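PDB 6O0A: flavohemoglobin from Malassezia yamatoensis, which probably oxidises nitric oxide to nitrate at its heme, with electrons passed from a nicotinamide cofactor through FAD. Local coordinates for residues G48-A53 / D117-Y122; F62-Q67 / D216-P221; I210-S215 / T247-N252. All blocks are in the same frame, centred on the assembly; numbering follows the deposited sequence.

Interaction 1: residues G48-A53 / D117-Y122. With HEM (protoporphyrin IX containing Fe), chain C.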
# COMPACT_ATOMS: atom_id res chain seq x y z
N GLY A 48 -13.37 0.79 -18.87
CA GLY A 48 -14.37 1.60 -19.55
C GLY A 48 -15.74 0.94 -19.57
O GLY A 48 -16.76 1.57 -19.24
N ASP A 49 -15.78 -0.34 -19.94
CA ASP A 49 -17.03 -1.10 -19.96
C ASP A 49 -17.61 -1.23 -18.56
O ASP A 49 -18.81 -0.99 -18.34
CB ASP A 49 -16.79 -2.50 -20.54
CG ASP A 49 -16.47 -2.48 -22.03
OD1 ASP A 49 -16.66 -1.43 -22.68
OD2 ASP A 49 -16.03 -3.52 -22.55
N MET A 50 -16.78 -1.62 -17.58
CA MET A 50 -17.30 -1.85 -16.24
C MET A 50 -17.84 -0.56 -15.62
O MET A 50 -18.91 -0.56 -15.01
CB MET A 50 -16.21 -2.44 -15.33
CG MET A 50 -16.73 -2.65 -13.92
SD MET A 50 -15.60 -3.65 -12.94
CE MET A 50 -14.13 -2.61 -12.94
N LEU A 51 -17.09 0.53 -15.75
CA LEU A 51 -17.50 1.77 -15.11
C LEU A 51 -18.65 2.47 -15.84
O LEU A 51 -19.33 3.31 -15.24
CB LEU A 51 -16.29 2.70 -14.96
CG LEU A 51 -15.19 2.09 -14.07
CD1 LEU A 51 -13.99 3.02 -13.96
CD2 LEU A 51 -15.73 1.76 -12.67
N GLN A 52 -18.90 2.13 -17.10
CA GLN A 52 -20.13 2.58 -17.73
C GLN A 52 -21.34 1.84 -17.16
O GLN A 52 -22.40 2.43 -16.97
CB GLN A 52 -20.06 2.38 -19.24
CG GLN A 52 -21.23 3.00 -19.99
CD GLN A 52 -22.47 2.11 -20.06
OE1 GLN A 52 -22.42 0.91 -19.76
NE2 GLN A 52 -23.59 2.69 -20.48
N ALA A 53 -21.19 0.53 -16.94
CA ALA A 53 -22.30 -0.27 -16.44
C ALA A 53 -22.51 -0.08 -14.94
O ALA A 53 -23.64 -0.21 -14.46
CB ALA A 53 -22.06 -1.75 -16.75
N ASP A 117 -17.54 -11.27 -9.47
CA ASP A 117 -18.33 -11.63 -10.65
C ASP A 117 -18.40 -10.46 -11.63
O ASP A 117 -18.37 -10.66 -12.86
CB ASP A 117 -19.74 -12.03 -10.24
CG ASP A 117 -19.77 -13.30 -9.41
OD1 ASP A 117 -18.99 -14.23 -9.68
OD2 ASP A 117 -20.61 -13.38 -8.48
N THR A 118 -18.52 -9.24 -11.11
CA THR A 118 -18.54 -8.04 -11.95
C THR A 118 -17.25 -7.89 -12.73
O THR A 118 -17.26 -7.68 -13.95
CB THR A 118 -18.77 -6.81 -11.07
OG1 THR A 118 -19.92 -7.03 -10.24
CG2 THR A 118 -18.98 -5.57 -11.95
N VAL A 119 -16.11 -7.99 -12.04
CA VAL A 119 -14.83 -7.85 -12.72
C VAL A 119 -14.64 -8.97 -13.72
O VAL A 119 -14.15 -8.74 -14.84
CB VAL A 119 -13.69 -7.77 -11.68
CG1 VAL A 119 -12.35 -8.13 -12.31
CG2 VAL A 119 -13.65 -6.36 -11.15
N TYR A 120 -15.05 -10.20 -13.38
CA TYR A 120 -14.94 -11.28 -14.35
C TYR A 120 -15.68 -10.94 -15.64
O TYR A 120 -15.14 -11.08 -16.74
CB TYR A 120 -15.47 -12.60 -13.78
CG TYR A 120 -15.39 -13.67 -14.86
CD1 TYR A 120 -14.20 -14.32 -15.13
CD2 TYR A 120 -16.49 -13.97 -15.66
CE1 TYR A 120 -14.10 -15.28 -16.14
CE2 TYR A 120 -16.41 -14.91 -16.67
CZ TYR A 120 -15.21 -15.56 -16.91
OH TYR A 120 -15.14 -16.50 -17.93
N LYS A 121 -16.92 -10.47 -15.51
CA LYS A 121 -17.75 -10.19 -16.68
C LYS A 121 -17.08 -9.18 -17.60
O LYS A 121 -16.92 -9.42 -18.80
CB LYS A 121 -19.11 -9.69 -16.22
CG LYS A 121 -19.98 -9.26 -17.37
CD LYS A 121 -21.34 -8.78 -16.91
CE LYS A 121 -22.19 -8.44 -18.13
NZ LYS A 121 -23.59 -8.10 -17.74
N TYR A 122 -16.69 -8.03 -17.06
CA TYR A 122 -16.16 -6.97 -17.92
C TYR A 122 -14.73 -7.24 -18.34
O TYR A 122 -14.35 -6.89 -19.46
CB TYR A 122 -16.31 -5.61 -17.23
CG TYR A 122 -17.78 -5.33 -17.09
CD1 TYR A 122 -18.55 -5.06 -18.21
CD2 TYR A 122 -18.43 -5.47 -15.87
CE1 TYR A 122 -19.91 -4.87 -18.11
CE2 TYR A 122 -19.79 -5.28 -15.76
CZ TYR A 122 -20.52 -4.98 -16.89
OH TYR A 122 -21.88 -4.80 -16.80
CHA HEM C . -6.35 -2.62 -6.40
CHB HEM C . -5.90 -7.14 -8.16
CHC HEM C . -10.72 -7.68 -7.98
CHD HEM C . -11.18 -2.98 -6.86
C1A HEM C . -5.81 -3.80 -6.87
C2A HEM C . -4.40 -4.09 -7.04
C3A HEM C . -4.28 -5.33 -7.52
C4A HEM C . -5.61 -5.88 -7.69
CMA HEM C . -2.97 -6.07 -7.87
CAA HEM C . -3.25 -3.12 -6.69
CBA HEM C . -2.92 -3.41 -5.23
CGA HEM C . -1.86 -2.45 -4.75
O1A HEM C . -2.02 -1.22 -4.94
O2A HEM C . -0.85 -2.92 -4.16
C1B HEM C . -7.17 -7.69 -8.26
C2B HEM C . -7.48 -9.03 -8.72
C3B HEM C . -8.82 -9.18 -8.69
C4B HEM C . -9.38 -7.94 -8.19
CMB HEM C . -6.41 -10.04 -9.18
CAB HEM C . -9.68 -10.41 -9.06
CBB HEM C . -9.21 -11.66 -9.21
C1C HEM C . -11.26 -6.44 -7.70
C2C HEM C . -12.66 -6.13 -7.67
C3C HEM C . -12.81 -4.83 -7.36
C4C HEM C . -11.48 -4.28 -7.20
CMC HEM C . -13.76 -7.19 -7.94
CAC HEM C . -14.09 -3.96 -7.23
CBC HEM C . -15.22 -4.23 -7.91
C1D HEM C . -9.91 -2.50 -6.64
C2D HEM C . -9.62 -1.13 -6.27
C3D HEM C . -8.29 -1.01 -6.15
C4D HEM C . -7.69 -2.30 -6.43
CMD HEM C . -10.68 -0.02 -6.07
CAD HEM C . -7.54 0.28 -5.77
CBD HEM C . -6.82 0.79 -7.02
CGD HEM C . -7.76 1.53 -7.94
O1D HEM C . -8.51 2.43 -7.47
O2D HEM C . -7.75 1.25 -9.17
NA HEM C . -6.52 -4.92 -7.28
NB HEM C . -8.35 -7.06 -7.95
NC HEM C . -10.55 -5.29 -7.40
ND HEM C . -8.72 -3.19 -6.72
FE HEM C . -8.53 -5.21 -7.08
O HOH W 1 -16.33 -5.78 -21.14

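Interaction 2: residues F62-Q67 / D216-P221. With HEM (protoporphyrin IX containing Fe), chain C.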
# COMPACT_ATOMS: atom_id res chain seq x y z
N PHE A 62 -13.16 2.83 -7.11
CA PHE A 62 -12.01 3.02 -8.00
C PHE A 62 -11.56 4.48 -8.07
O PHE A 62 -12.37 5.41 -8.07
CB PHE A 62 -12.34 2.53 -9.41
CG PHE A 62 -12.40 1.05 -9.53
CD1 PHE A 62 -11.24 0.30 -9.62
CD2 PHE A 62 -13.64 0.39 -9.53
CE1 PHE A 62 -11.31 -1.10 -9.71
CE2 PHE A 62 -13.71 -0.99 -9.62
CZ PHE A 62 -12.54 -1.73 -9.71
N SER A 63 -10.25 4.67 -8.17
CA SER A 63 -9.68 6.00 -8.27
C SER A 63 -9.74 6.48 -9.71
O SER A 63 -9.23 5.82 -10.62
CB SER A 63 -8.23 6.00 -7.80
OG SER A 63 -7.61 7.21 -8.19
N ARG A 64 -10.33 7.66 -9.90
CA ARG A 64 -10.35 8.25 -11.23
C ARG A 64 -8.93 8.55 -11.71
O ARG A 64 -8.60 8.33 -12.88
CB ARG A 64 -11.20 9.51 -11.24
CG ARG A 64 -11.10 10.31 -12.53
CD ARG A 64 -12.26 11.28 -12.67
NE ARG A 64 -12.23 12.37 -11.69
CZ ARG A 64 -13.18 13.29 -11.59
NH1 ARG A 64 -13.10 14.27 -10.70
NH2 ARG A 64 -14.23 13.25 -12.42
N SER A 65 -8.06 9.03 -10.82
CA SER A 65 -6.70 9.33 -11.24
C SER A 65 -6.00 8.07 -11.73
O SER A 65 -5.22 8.13 -12.70
CB SER A 65 -5.91 9.98 -10.10
OG SER A 65 -6.36 11.30 -9.85
N ALA A 66 -6.24 6.93 -11.08
CA ALA A 66 -5.60 5.70 -11.53
C ALA A 66 -6.11 5.27 -12.90
O ALA A 66 -5.37 4.65 -13.67
CB ALA A 66 -5.81 4.58 -10.51
N GLN A 67 -7.35 5.65 -13.24
CA GLN A 67 -7.86 5.39 -14.58
C GLN A 67 -7.23 6.32 -15.60
O GLN A 67 -6.86 5.89 -16.70
CB GLN A 67 -9.39 5.55 -14.59
CG GLN A 67 -10.11 4.50 -13.78
CD GLN A 67 -9.88 3.13 -14.36
OE1 GLN A 67 -9.98 2.95 -15.57
NE2 GLN A 67 -9.53 2.16 -13.51
N ASP A 216 -16.20 17.83 -8.45
CA ASP A 216 -17.42 17.55 -9.19
C ASP A 216 -18.27 16.46 -8.55
O ASP A 216 -19.25 16.01 -9.15
CB ASP A 216 -17.10 17.21 -10.65
CG ASP A 216 -16.08 16.08 -10.81
OD1 ASP A 216 -15.32 15.80 -9.86
OD2 ASP A 216 -16.03 15.51 -11.91
N GLY A 217 -17.95 16.04 -7.33
CA GLY A 217 -18.90 15.29 -6.52
C GLY A 217 -18.71 13.79 -6.43
O GLY A 217 -19.61 13.11 -5.90
N LEU A 218 -17.60 13.24 -6.92
CA LEU A 218 -17.32 11.80 -6.83
C LEU A 218 -16.58 11.47 -5.54
O LEU A 218 -15.55 12.08 -5.25
CB LEU A 218 -16.49 11.32 -8.02
CG LEU A 218 -17.19 11.19 -9.37
CD1 LEU A 218 -16.18 10.79 -10.42
CD2 LEU A 218 -18.31 10.16 -9.27
N LEU A 219 -17.09 10.49 -4.78
CA LEU A 219 -16.40 10.05 -3.58
C LEU A 219 -15.15 9.26 -3.97
O LEU A 219 -15.20 8.37 -4.82
CB LEU A 219 -17.33 9.19 -2.71
CG LEU A 219 -16.82 8.98 -1.28
CD1 LEU A 219 -16.89 10.28 -0.50
CD2 LEU A 219 -17.60 7.88 -0.58
N GLN A 220 -14.01 9.61 -3.36
CA GLN A 220 -12.74 8.99 -3.74
C GLN A 220 -11.93 8.67 -2.49
O GLN A 220 -11.80 9.52 -1.61
CB GLN A 220 -11.93 9.91 -4.64
CG GLN A 220 -12.54 10.12 -6.01
CD GLN A 220 -12.23 8.96 -6.92
OE1 GLN A 220 -11.13 8.87 -7.46
NE2 GLN A 220 -13.18 8.05 -7.08
N PRO A 221 -11.38 7.46 -2.41
CA PRO A 221 -10.50 7.10 -1.29
C PRO A 221 -9.02 7.28 -1.60
O PRO A 221 -8.61 7.13 -2.75
CB PRO A 221 -10.82 5.62 -1.08
CG PRO A 221 -11.03 5.13 -2.49
CD PRO A 221 -11.75 6.28 -3.22
CHA HEM C . -6.35 -2.62 -6.40
CHB HEM C . -5.90 -7.14 -8.16
CHC HEM C . -10.72 -7.68 -7.98
CHD HEM C . -11.18 -2.98 -6.86
C1A HEM C . -5.81 -3.80 -6.87
C2A HEM C . -4.40 -4.09 -7.04
C3A HEM C . -4.28 -5.33 -7.52
C4A HEM C . -5.61 -5.88 -7.69
CMA HEM C . -2.97 -6.07 -7.87
CAA HEM C . -3.25 -3.12 -6.69
CBA HEM C . -2.92 -3.41 -5.23
CGA HEM C . -1.86 -2.45 -4.75
O1A HEM C . -2.02 -1.22 -4.94
O2A HEM C . -0.85 -2.92 -4.16
C1B HEM C . -7.17 -7.69 -8.26
C2B HEM C . -7.48 -9.03 -8.72
C3B HEM C . -8.82 -9.18 -8.69
C4B HEM C . -9.38 -7.94 -8.19
CMB HEM C . -6.41 -10.04 -9.18
CAB HEM C . -9.68 -10.41 -9.06
CBB HEM C . -9.21 -11.66 -9.21
C1C HEM C . -11.26 -6.44 -7.70
C2C HEM C . -12.66 -6.13 -7.67
C3C HEM C . -12.81 -4.83 -7.36
C4C HEM C . -11.48 -4.28 -7.20
CMC HEM C . -13.76 -7.19 -7.94
CAC HEM C . -14.09 -3.96 -7.23
CBC HEM C . -15.22 -4.23 -7.91
C1D HEM C . -9.91 -2.50 -6.64
C2D HEM C . -9.62 -1.13 -6.27
C3D HEM C . -8.29 -1.01 -6.15
C4D HEM C . -7.69 -2.30 -6.43
CMD HEM C . -10.68 -0.02 -6.07
CAD HEM C . -7.54 0.28 -5.77
CBD HEM C . -6.82 0.79 -7.02
CGD HEM C . -7.76 1.53 -7.94
O1D HEM C . -8.51 2.43 -7.47
O2D HEM C . -7.75 1.25 -9.17
NA HEM C . -6.52 -4.92 -7.28
NB HEM C . -8.35 -7.06 -7.95
NC HEM C . -10.55 -5.29 -7.40
ND HEM C . -8.72 -3.19 -6.72
FE HEM C . -8.53 -5.21 -7.08
O HOH W 2 -9.24 10.51 -8.45

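Interaction 3: residues I210-S215 / T247-N252. With FAD (flavin-adenine dinucleotide), chain B.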
# COMPACT_ATOMS: atom_id res chain seq x y z
N ILE A 210 -9.17 7.09 3.61
CA ILE A 210 -10.02 8.22 3.95
C ILE A 210 -10.70 8.70 2.66
O ILE A 210 -10.10 8.65 1.58
CB ILE A 210 -9.22 9.35 4.64
CG1 ILE A 210 -10.16 10.45 5.12
CG2 ILE A 210 -8.14 9.90 3.73
CD1 ILE A 210 -9.56 11.32 6.19
N TYR A 211 -11.95 9.15 2.80
CA TYR A 211 -12.84 9.43 1.68
C TYR A 211 -13.24 10.90 1.68
O TYR A 211 -13.64 11.44 2.71
CB TYR A 211 -14.10 8.56 1.76
CG TYR A 211 -13.84 7.09 1.57
CD1 TYR A 211 -13.19 6.34 2.55
CD2 TYR A 211 -14.23 6.45 0.41
CE1 TYR A 211 -12.94 4.98 2.37
CE2 TYR A 211 -14.00 5.09 0.22
CZ TYR A 211 -13.34 4.37 1.21
OH TYR A 211 -13.10 3.03 1.02
N ALA A 212 -13.17 11.53 0.51
CA ALA A 212 -13.78 12.84 0.32
C ALA A 212 -14.26 12.94 -1.12
O ALA A 212 -13.89 12.13 -1.98
CB ALA A 212 -12.81 13.97 0.66
N ARG A 213 -15.07 13.96 -1.39
CA ARG A 213 -15.58 14.11 -2.75
C ARG A 213 -14.67 15.02 -3.56
O ARG A 213 -14.09 15.99 -3.04
CB ARG A 213 -17.01 14.64 -2.74
CG ARG A 213 -17.96 13.58 -2.19
CD ARG A 213 -19.41 13.79 -2.48
NE ARG A 213 -20.12 12.72 -1.80
CZ ARG A 213 -20.50 11.58 -2.37
NH1 ARG A 213 -20.29 11.37 -3.66
NH2 ARG A 213 -21.11 10.65 -1.65
N THR A 214 -14.53 14.68 -4.84
CA THR A 214 -13.89 15.55 -5.81
C THR A 214 -14.70 16.83 -5.97
O THR A 214 -15.86 16.91 -5.55
CB THR A 214 -13.78 14.85 -7.16
OG1 THR A 214 -15.10 14.57 -7.63
CG2 THR A 214 -13.02 13.54 -7.03
N SER A 215 -14.09 17.82 -6.62
CA SER A 215 -14.81 19.07 -6.87
C SER A 215 -16.12 18.85 -7.59
O SER A 215 -17.09 19.59 -7.37
CB SER A 215 -13.93 20.04 -7.67
OG SER A 215 -13.65 19.52 -8.95
N THR A 247 -5.25 15.16 -2.59
CA THR A 247 -4.53 15.72 -1.44
C THR A 247 -4.84 17.20 -1.24
O THR A 247 -4.95 17.65 -0.09
CB THR A 247 -3.01 15.50 -1.53
OG1 THR A 247 -2.54 15.86 -2.83
CG2 THR A 247 -2.67 14.05 -1.24
N THR A 248 -5.05 17.97 -2.31
CA THR A 248 -5.49 19.34 -2.12
C THR A 248 -6.83 19.39 -1.39
O THR A 248 -7.03 20.26 -0.53
CB THR A 248 -5.54 20.09 -3.45
OG1 THR A 248 -5.79 21.48 -3.22
CG2 THR A 248 -6.60 19.51 -4.38
N ILE A 249 -7.74 18.46 -1.70
CA ILE A 249 -9.05 18.44 -1.05
C ILE A 249 -8.93 18.07 0.42
O ILE A 249 -9.52 18.73 1.28
CB ILE A 249 -9.99 17.50 -1.84
CG1 ILE A 249 -10.31 18.15 -3.19
CG2 ILE A 249 -11.27 17.27 -1.05
CD1 ILE A 249 -11.05 17.25 -4.17
N PHE A 250 -8.13 17.04 0.74
CA PHE A 250 -7.94 16.67 2.14
C PHE A 250 -7.28 17.80 2.92
O PHE A 250 -7.68 18.09 4.05
CB PHE A 250 -7.09 15.40 2.24
CG PHE A 250 -7.75 14.16 1.70
CD1 PHE A 250 -9.05 13.81 2.08
CD2 PHE A 250 -7.06 13.31 0.85
CE1 PHE A 250 -9.65 12.65 1.59
CE2 PHE A 250 -7.66 12.16 0.34
CZ PHE A 250 -8.94 11.83 0.72
N GLN A 251 -6.27 18.46 2.34
CA GLN A 251 -5.57 19.50 3.10
C GLN A 251 -6.40 20.75 3.27
O GLN A 251 -6.06 21.58 4.12
CB GLN A 251 -4.25 19.87 2.43
CG GLN A 251 -3.20 18.80 2.45
CD GLN A 251 -1.84 19.35 2.08
OE1 GLN A 251 -1.75 20.44 1.49
NE2 GLN A 251 -0.78 18.63 2.45
N ASN A 252 -7.45 20.94 2.49
CA ASN A 252 -8.25 22.14 2.64
C ASN A 252 -9.49 21.92 3.50
O ASN A 252 -10.33 22.81 3.58
CB ASN A 252 -8.60 22.71 1.27
CG ASN A 252 -7.46 23.53 0.69
OD1 ASN A 252 -7.48 24.76 0.75
ND2 ASN A 252 -6.44 22.85 0.17
PA FAD B . -3.61 11.12 -7.28
O1A FAD B . -4.82 11.83 -7.76
O2A FAD B . -3.83 9.70 -6.83
O5B FAD B . -2.49 11.14 -8.42
C5B FAD B . -1.30 10.34 -8.27
C4B FAD B . -0.50 10.54 -9.53
O4B FAD B . -1.31 10.13 -10.66
C3B FAD B . -0.13 11.98 -9.84
O3B FAD B . 1.06 12.38 -9.17
C2B FAD B . 0.07 11.94 -11.36
O2B FAD B . 1.37 11.47 -11.70
C1B FAD B . -0.98 10.91 -11.80
N9A FAD B . -2.21 11.52 -12.31
C8A FAD B . -3.17 12.17 -11.58
N7A FAD B . -4.14 12.68 -12.30
C5A FAD B . -3.79 12.34 -13.60
C6A FAD B . -4.37 12.65 -14.84
N6A FAD B . -5.48 13.38 -14.98
N1A FAD B . -3.74 12.21 -15.95
C2A FAD B . -2.62 11.50 -15.82
N3A FAD B . -1.97 11.15 -14.70
C4A FAD B . -2.61 11.61 -13.62
N1 FAD B . 0.72 9.69 1.31
C2 FAD B . 1.05 10.59 2.29
O2 FAD B . 1.18 11.79 2.04
N3 FAD B . 1.24 10.14 3.59
C4 FAD B . 1.13 8.83 4.02
O4 FAD B . 1.29 8.54 5.20
C4X FAD B . 0.78 7.89 2.98
N5 FAD B . 0.65 6.63 3.30
C5X FAD B . 0.32 5.73 2.29
C6 FAD B . 0.19 4.37 2.62
C7 FAD B . -0.16 3.43 1.65
C7M FAD B . -0.25 1.97 2.02
C8 FAD B . -0.40 3.86 0.33
C8M FAD B . -0.82 2.88 -0.73
C9 FAD B . -0.27 5.20 0.01
C9A FAD B . 0.10 6.14 0.97
N10 FAD B . 0.25 7.51 0.66
C10 FAD B . 0.60 8.41 1.65
C1' FAD B . -0.04 8.01 -0.69
C2' FAD B . -1.50 8.42 -0.86
O2' FAD B . -2.33 7.27 -0.70
C3' FAD B . -1.77 9.07 -2.22
O3' FAD B . -1.29 8.21 -3.25
C4' FAD B . -1.11 10.44 -2.37
O4' FAD B . -1.46 11.25 -1.25
C5' FAD B . -1.49 11.13 -3.67
O5' FAD B . -2.92 11.31 -3.69
P FAD B . -3.51 12.38 -4.71
O1P FAD B . -3.13 13.80 -4.44
O2P FAD B . -5.00 12.19 -4.72
O3P FAD B . -2.91 11.97 -6.13

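Interaction 1: residues G48-A53 / D117-Y122
Met50 lies against the ring of Tyr122 before its thioether runs on toward Val119 and the heme. Its CA sits over one face of that ring, 3.9 Å from the centroid and 21° off the normal, a CH-pi contact. CB rests 3.7 Å from Tyr122 CB, and CG lies beside CD2 of the same ring. With CG anti to the backbone N (chi1 179°), the chain follows the surface of the other helix, and SD then touches two methyls of that helix, Val119 CG2 at 3.8 Å and Thr118 CG2 at 4.0 Å. A bend at chi3 carries CE toward Phe62. An unbranched, flexible, apolar chain suits this long, curving route. The end of helix 25-53 and the first half of helix 115-131 probably correspond to the B and G helices of the globin fold, and their short axes cross at 128° with a closest approach of 9.5 Å. Tyr122 fills the angle between them: Ala53 CB approaches its OH at 3.1 Å, a close fit that suits a small residue, and Asp49 CB lies obliquely beside CD1. Val119, on the inner side, sets CG2 3.3 Å from the heme methyl CMC, where a compact branched group suits the porphyrin rim. At the outer side a water donates to both Asp49 OD2 and the carbonyl O of Tyr122, while the Asp49 carboxylate also pairs with Lys129.

Interaction 2: residues F62-Q67 / D216-P221
Gln220 fastens its amide to the backbone around Ser63. Its OE1 accepts from Arg64 N at 2.8 Å, the straighter bond (164°), and its NE2 donates to Phe62 O at 2.9 Å. The same NE2 donates to Leu219 O, and a water bound to Ser65 N donates to OE1. The buried amide is thus gripped at both ends, and glutamine suits because it gives and accepts at once; its bend at chi2 (-81°) turns the amide toward the loop. Ser63 caps the helix through OG, which accepts from Ala66 N, while Ser63 N donates to the heme propionate O1D at 2.9 Å. Phe62 lays a ring face over the heme methyl CMD.

The outer part is more open. There Arg64 meets exposed Asp216 end-on, NH1 to OD1 at 2.8 Å and NH2 to OD2 at 2.9 Å, each oxygen using its syn lone pair and the two planes 23° apart. Leu218 CD1 lies over one guanidinium face. NH1 also pairs with Glu245, and Asp216 OD1 is held by Thr214.

A bidentate salt bridge outside and a buried glutamine amide bonded to backbone inside probably help to fix the globin part against the FAD-binding barrel, since such bonds are directional.

Interaction 3: residues I210-S215 / T247-N252
Phe250 and Ile210 make the CH-pi part of the contact. In the conformer of Ile210 described here, one of two modelled, CG2 stands over one face of the phenyl ring, 4.0 Å from its centroid and 25° off the normal. The ring gets there because CG of Phe250 is anti to its own carbonyl carbon (chi1 -67°), which swings the end of the ring nearer the strand.

Apolar packing continues along the strand. Ala212 CB meets the ring obliquely, 3.5 Å from Phe250 CE1, and it also touches Ile249 CG2 at 4.0 Å; its single methyl suits a place wedged against both the ring and Ile249. Ile249 sends its longer branch to the strand's end, where CD1 lies 3.5 Å from Arg213 O and close to Thr214 CA. A long, branched aliphatic chain suits a surface made largely of backbone.

Hydrogen bonds, by contrast, act within the helix and at its cofactor. At the helix start, Thr247 N and OG1 both bind the FAD phosphate oxygen O1P, the hydroxyl at 2.7 Å, while OG1 also accepts from Asp241 N. Met246 N and Glu245 N bind the cofactor too, so the amino end of the helix probably helps to stabilise the pyrophosphate charge. At the other end, Asn252 ND2 returns to Thr248 O at 2.7 Å.

Helix 246-251 thus lies across strand 207-213, their short axes 96° apart, and caps the antiparallel barrel of the FAD-binding domain. Phe250 reaches Leu259 on strand 258-262 and Arg222 on strand 219-225, the two strands that flank 207-213.

The three contacts run from the globin part to the flavin part. Interactions 1 and 2, with centres 16 Å apart, both touch the heme and meet where Met50 CE packs on Phe62 CZ at 3.7 Å. Interactions 2 and 3 are nearer, about 10 Å between centres, and share a sheet: Gln220 N lies 2.9 Å from Ala212 O, a probable hydrogen bond between neighbouring strands. Interaction 3 holds FAD through Thr247, and interaction 2 reaches the same cofactor through Ser65, so 62-67 serves both prosthetic groups. Interactions 1 and 3 do not touch; their nearest atoms are about 13 Å apart, and interaction 2 connects them.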